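Local coordinates for L-arabinose ABC transporter, periplasmic L-arabinose-binding protein (Burkholderia thailandensis, PDB 4KZK) that binds sugars in the periplasm, with beta-D-galactose in its pocket, and probably delivers L-arabinose to an ABC transporter, at residues Asp212-Gly215 with Ala216-Ala220; Ala220-Ala223 with Phe224-Arg228. One frame throughout, in Å; residues are numbered along the deposited sequence. Where two conformers were deposited one is given.

Contact 1. Residues Asp212-Gly215 with Ala216-Ala220; sequences DTEG and AFNAA
E214 and N218 lie side by side, one helical turn apart. Directly, the side chains come no closer than 4.0 Å, from E214 CG to N218 ND2. The extended E214 chain, with CG anti to the backbone N (chi1 -178°), carries the carboxylate out beside the amide. In this conformer, one of two for E214, a water donates to OE2 at 2.8 Å and accepts from N218 ND2 at 2.9 Å. The bridge is therefore at best partial. The backbone beneath is paired in the i to i+4 pattern of an alpha helix: A216 N to D212 O, F217 N to T213 O, N218 N to E214 O and A219 N to G215 O. D212 is the N-cap of this helix, 213-226. Its OD1 accepts from G215 N at 2.9 Å, which satisfies an amide that has no earlier helical carbonyl to use. The same OD1 is also bonded to T210 OG1, so the cap has a second anchor. T213 OG1 is held by D241 O at the start of helix 240-252. Buried A216 sends its CB against L174 of strand 170-175, while F217 packs on R248 and A249 of helix 240-252.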
ATOM      1  N   ASP A 212      -1.206   3.291  -9.413  1.00 12.12           N
ATOM      2  CA  ASP A 212      -0.050   2.493  -9.822  1.00 11.59           C
ATOM      3  C   ASP A 212       1.001   3.430 -10.407  1.00 11.24           C
ATOM      4  O   ASP A 212       0.796   4.645 -10.463  1.00 10.58           O
ATOM      5  CB  ASP A 212      -0.454   1.345 -10.771  1.00 12.09           C
ATOM      6  CG  ASP A 212      -1.228   1.811 -11.992  1.00 12.62           C
ATOM      7  OD1 ASP A 212      -1.169   3.028 -12.325  1.00 12.53           O
ATOM      8  OD2 ASP A 212      -1.937   0.967 -12.597  1.00 13.93           O
ATOM      9  N   THR A 213       2.152   2.909 -10.804  1.00 10.51           N
ATOM     10  CA  THR A 213       3.229   3.796 -11.224  1.00 10.68           C
ATOM     11  C   THR A 213       2.803   4.611 -12.453  1.00 11.26           C
ATOM     12  O   THR A 213       3.081   5.799 -12.533  1.00 10.96           O
ATOM     13  CB  THR A 213       4.541   3.026 -11.494  1.00 10.92           C
ATOM     14  OG1 THR A 213       4.834   2.195 -10.362  1.00 10.68           O
ATOM     15  CG2 THR A 213       5.678   3.995 -11.739  1.00 10.88           C
ATOM     16  N   GLU A 214       2.143   3.962 -13.410  1.00 11.78           N
ATOM     17  CA  GLU A 214       1.689   4.661 -14.613  0.50 12.34           C
ATOM     18  C   GLU A 214       0.758   5.821 -14.259  1.00 12.14           C
ATOM     19  O   GLU A 214       0.922   6.932 -14.761  1.00 12.34           O
ATOM     20  CB  GLU A 214       0.985   3.698 -15.577  0.50 13.01           C
ATOM     21  CG  GLU A 214       0.536   4.340 -16.879  0.50 13.97           C
ATOM     22  CD  GLU A 214      -0.309   3.409 -17.724  0.50 14.68           C
ATOM     23  OE1 GLU A 214      -0.650   2.298 -17.241  0.50 14.86           O
ATOM     24  OE2 GLU A 214      -0.640   3.778 -18.866  0.50 15.44           O
ATOM     25  N   GLY A 215      -0.219   5.550 -13.400  1.00 11.86           N
ATOM     26  CA  GLY A 215      -1.163   6.601 -12.977  1.00 11.59           C
ATOM     27  C   GLY A 215      -0.487   7.786 -12.305  1.00 11.44           C
ATOM     28  O   GLY A 215      -0.814   8.952 -12.561  1.00 11.80           O
ATOM     29  N   ALA A 216       0.462   7.481 -11.430  1.00 10.95           N
ATOM     30  CA  ALA A 216       1.219   8.497 -10.738  1.00 10.48           C
ATOM     31  C   ALA A 216       2.111   9.295 -11.681  1.00 10.79           C
ATOM     32  O   ALA A 216       2.213  10.493 -11.524  1.00 10.94           O
ATOM     33  CB  ALA A 216       2.074   7.845  -9.667  1.00 10.10           C
ATOM     34  N   PHE A 217       2.808   8.601 -12.595  1.00 10.99           N
ATOM     35  CA  PHE A 217       3.688   9.240 -13.569  1.00 11.82           C
ATOM     36  C   PHE A 217       2.891  10.279 -14.365  1.00 12.53           C
ATOM     37  O   PHE A 217       3.303  11.433 -14.511  1.00 13.02           O
ATOM     38  CB  PHE A 217       4.332   8.180 -14.475  1.00 12.34           C
ATOM     39  CG  PHE A 217       5.250   8.744 -15.516  1.00 13.23           C
ATOM     40  CD1 PHE A 217       6.573   9.019 -15.222  1.00 13.24           C
ATOM     41  CD2 PHE A 217       4.795   8.978 -16.807  1.00 14.29           C
ATOM     42  CE1 PHE A 217       7.420   9.534 -16.198  1.00 14.07           C
ATOM     43  CE2 PHE A 217       5.622   9.502 -17.782  1.00 14.97           C
ATOM     44  CZ  PHE A 217       6.944   9.780 -17.478  1.00 14.98           C
ATOM     45  N   ASN A 218       1.728   9.868 -14.855  1.00 13.14           N
ATOM     46  CA  ASN A 218       0.885  10.794 -15.619  1.00 14.06           C
ATOM     47  C   ASN A 218       0.340  11.939 -14.791  1.00 14.06           C
ATOM     48  O   ASN A 218       0.327  13.081 -15.229  1.00 14.54           O
ATOM     49  CB  ASN A 218      -0.262  10.049 -16.311  1.00 14.78           C
ATOM     50  CG  ASN A 218       0.227   9.099 -17.381  1.00 15.55           C
ATOM     51  OD1 ASN A 218       1.304   9.280 -17.947  1.00 16.81           O
ATOM     52  ND2 ASN A 218      -0.549   8.091 -17.653  1.00 15.85           N
ATOM     53  N   ALA A 219      -0.141  11.650 -13.594  1.00 13.26           N
ATOM     54  CA  ALA A 219      -0.659  12.713 -12.749  1.00 13.25           C
ATOM     55  C   ALA A 219       0.424  13.699 -12.328  1.00 13.40           C
ATOM     56  O   ALA A 219       0.189  14.893 -12.263  1.00 13.54           O
ATOM     57  CB  ALA A 219      -1.346  12.125 -11.540  1.00 12.73           C
ATOM     58  N   ALA A 220       1.620  13.200 -12.035  1.00 12.95           N
ATOM     59  CA  ALA A 220       2.711  14.090 -11.603  1.00 13.50           C
ATOM     60  C   ALA A 220       3.107  15.043 -12.722  1.00 14.56           C
ATOM     61  O   ALA A 220       3.300  16.230 -12.476  1.00 15.14           O
ATOM     62  CB  ALA A 220       3.911  13.292 -11.110  1.00 13.02           C
TER
HETATM   63  O   HOH W   1      -0.027   6.335 -19.902  1.00 25.60           O

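Contact 2. Residues Ala220-Ala223 with Phe224-Arg228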
ATOM      1  N   ALA A 220       1.620  13.200 -12.035  1.00 12.95           N
ATOM      2  CA  ALA A 220       2.711  14.090 -11.603  1.00 13.50           C
ATOM      3  C   ALA A 220       3.107  15.043 -12.722  1.00 14.56           C
ATOM      4  O   ALA A 220       3.300  16.230 -12.476  1.00 15.14           O
ATOM      5  CB  ALA A 220       3.911  13.292 -11.110  1.00 13.02           C
ATOM      6  N   ASN A 221       3.200  14.527 -13.945  1.00 15.43           N
ATOM      7  CA  ASN A 221       3.587  15.347 -15.082  1.00 16.87           C
ATOM      8  C   ASN A 221       2.595  16.481 -15.310  1.00 17.50           C
ATOM      9  O   ASN A 221       3.005  17.603 -15.615  1.00 18.51           O
ATOM     10  CB  ASN A 221       3.758  14.500 -16.337  1.00 17.85           C
ATOM     11  CG  ASN A 221       5.165  13.959 -16.471  1.00 18.56           C
ATOM     12  OD1 ASN A 221       6.129  14.646 -16.121  1.00 20.12           O
ATOM     13  ND2 ASN A 221       5.297  12.738 -16.971  1.00 19.35           N
ATOM     14  N   ILE A 222       1.309  16.195 -15.129  1.00 17.53           N
ATOM     15  CA  ILE A 222       0.291  17.237 -15.240  1.00 18.17           C
ATOM     16  C   ILE A 222       0.528  18.331 -14.196  1.00 18.75           C
ATOM     17  O   ILE A 222       0.450  19.525 -14.497  1.00 19.69           O
ATOM     18  CB  ILE A 222      -1.142  16.667 -15.121  1.00 18.30           C
ATOM     19  CG1 ILE A 222      -1.473  15.850 -16.373  1.00 18.73           C
ATOM     20  CG2 ILE A 222      -2.167  17.790 -14.919  1.00 18.72           C
ATOM     21  CD1 ILE A 222      -2.774  15.077 -16.315  1.00 18.92           C
ATOM     22  N   ALA A 223       0.841  17.922 -12.974  1.00 17.71           N
ATOM     23  CA  ALA A 223       1.065  18.866 -11.887  1.00 18.05           C
ATOM     24  C   ALA A 223       2.334  19.692 -12.086  1.00 18.67           C
ATOM     25  O   ALA A 223       2.340  20.904 -11.837  1.00 19.30           O
ATOM     26  CB  ALA A 223       1.141  18.119 -10.562  1.00 17.34           C
ATOM     27  N   PHE A 224       3.426  19.038 -12.485  1.00 18.74           N
ATOM     28  CA  PHE A 224       4.685  19.769 -12.695  1.00 19.80           C
ATOM     29  C   PHE A 224       4.525  20.823 -13.773  1.00 21.22           C
ATOM     30  O   PHE A 224       5.038  21.938 -13.644  1.00 21.48           O
ATOM     31  CB  PHE A 224       5.823  18.828 -13.074  1.00 19.61           C
ATOM     32  CG  PHE A 224       6.268  17.916 -11.966  1.00 18.40           C
ATOM     33  CD1 PHE A 224       6.490  18.410 -10.684  1.00 18.29           C
ATOM     34  CD2 PHE A 224       6.503  16.556 -12.205  1.00 18.08           C
ATOM     35  CE1 PHE A 224       6.903  17.580  -9.660  1.00 17.71           C
ATOM     36  CE2 PHE A 224       6.924  15.720 -11.171  1.00 17.44           C
ATOM     37  CZ  PHE A 224       7.127  16.240  -9.898  1.00 17.70           C
ATOM     38  N   THR A 225       3.816  20.491 -14.838  1.00 22.05           N
ATOM     39  CA  THR A 225       3.570  21.472 -15.897  1.00 23.34           C
ATOM     40  C   THR A 225       2.858  22.730 -15.396  1.00 24.34           C
ATOM     41  O   THR A 225       3.199  23.834 -15.822  1.00 24.84           O
ATOM     42  CB  THR A 225       2.759  20.855 -17.046  1.00 23.79           C
ATOM     43  OG1 THR A 225       3.483  19.742 -17.564  1.00 23.77           O
ATOM     44  CG2 THR A 225       2.528  21.856 -18.179  1.00 25.00           C
ATOM     45  N   LYS A 226       1.873  22.574 -14.514  1.00 24.28           N
ATOM     46  CA  LYS A 226       1.154  23.738 -13.972  1.00 25.37           C
ATOM     47  C   LYS A 226       1.914  24.529 -12.924  1.00 25.23           C
ATOM     48  O   LYS A 226       1.594  25.688 -12.696  1.00 25.77           O
ATOM     49  CB  LYS A 226      -0.174  23.318 -13.347  1.00 26.28           C
ATOM     50  CG  LYS A 226      -1.103  22.669 -14.339  1.00 27.95           C
ATOM     51  CD  LYS A 226      -2.535  22.582 -13.830  1.00 29.58           C
ATOM     52  CE  LYS A 226      -3.351  21.707 -14.768  1.00 30.78           C
ATOM     53  NZ  LYS A 226      -4.693  21.349 -14.229  1.00 31.77           N
ATOM     54  N   HIS A 227       2.890  23.910 -12.264  1.00 24.01           N
ATOM     55  CA  HIS A 227       3.563  24.551 -11.134  1.00 24.44           C
ATOM     56  C   HIS A 227       5.064  24.628 -11.337  1.00 25.37           C
ATOM     57  O   HIS A 227       5.849  24.152 -10.513  1.00 25.67           O
ATOM     58  CB  HIS A 227       3.207  23.808  -9.847  1.00 23.40           C
ATOM     59  CG  HIS A 227       1.754  23.881  -9.511  1.00 23.38           C
ATOM     60  ND1 HIS A 227       1.203  24.961  -8.861  1.00 23.74           N
ATOM     61  CD2 HIS A 227       0.731  23.031  -9.768  1.00 22.90           C
ATOM     62  CE1 HIS A 227      -0.095  24.766  -8.713  1.00 23.81           C
ATOM     63  NE2 HIS A 227      -0.410  23.607  -9.261  1.00 23.24           N
ATOM     64  N   ARG A 228       5.464  25.271 -12.429  1.00 26.26           N
ATOM     65  CA  ARG A 228       6.877  25.442 -12.765  1.00 27.10           C
ATOM     66  C   ARG A 228       7.592  26.444 -11.846  1.00 27.68           C
ATOM     67  O   ARG A 228       8.810  26.613 -11.938  1.00 28.57           O
ATOM     68  CB  ARG A 228       7.021  25.873 -14.231  1.00 28.64           C
TER
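F224 sets its ring obliquely against the preceding turn, with CE2 3.9 Å from A220 CB and CD2 3.2 Å from A220 O. CG stands beside the backbone N (chi1 -69°), which turns the ring back toward A220. F224 N donates to the same carbonyl, A220 O, at 2.8 Å. Beyond the helix, the ring meets W233 edge-to-face and touches L172, A249 and I255. It thus fills space between helix 213-226 and the sheet of this alpha/beta domain, and both A223 and H227 add to that packing on V204 of strand 203-207.

T225 is bonded back to N221 O twice. Its N reaches that oxygen at 3.1 Å and its OG1 at 2.9 Å. The two donors come from opposite faces of the carbonyl plane. OG1 is placed for this by lying beside the backbone N (chi1 -59°). N221 OD1 has a weak hydrogen bond from R253 NH2. On the exposed side, I222 and K226 run side by side and point the same way, with CG2 of I222 4.1 Å from CE of K226. The extended lysine chain passes alongside the isoleucine branch.

The helix ends here. K226 N to I222 O is a weak bond at 3.4 Å, and H227 N to A223 O is weak and bent, with an N-H...O angle of 129°. H227 is the first residue to leave helical geometry. A223 O lies at the edge of its ring, in the ring plane, 3.4 Å from CD2. The chemistry is divided between the two sides of the helix: apolar contacts hold the buried face, while the N221 carbonyl, which accepts two hydrogen bonds from T225, anchors that exposed residue just before the backbone bonds weaken.

Overall arrangement
Both contacts lie on one helix, 213-226, and their centres are 12 Å apart. Contact 1 comes first in the chain and holds the N-terminal end; contact 2 follows and holds the C-terminal end. They share A220. The helix follows edge strand 203-207 and leads to strand 233-236, within one of the two alpha/beta domains of this periplasmic binding protein. Contact 1 is the end nearer the sugar: the side chain of D212 is about 8 Å from that of the bound galactose at the nearest approach. Contact 2 lies farther from the centre of the chain, so the helix runs from near the ligand cleft to the outer end of its domain.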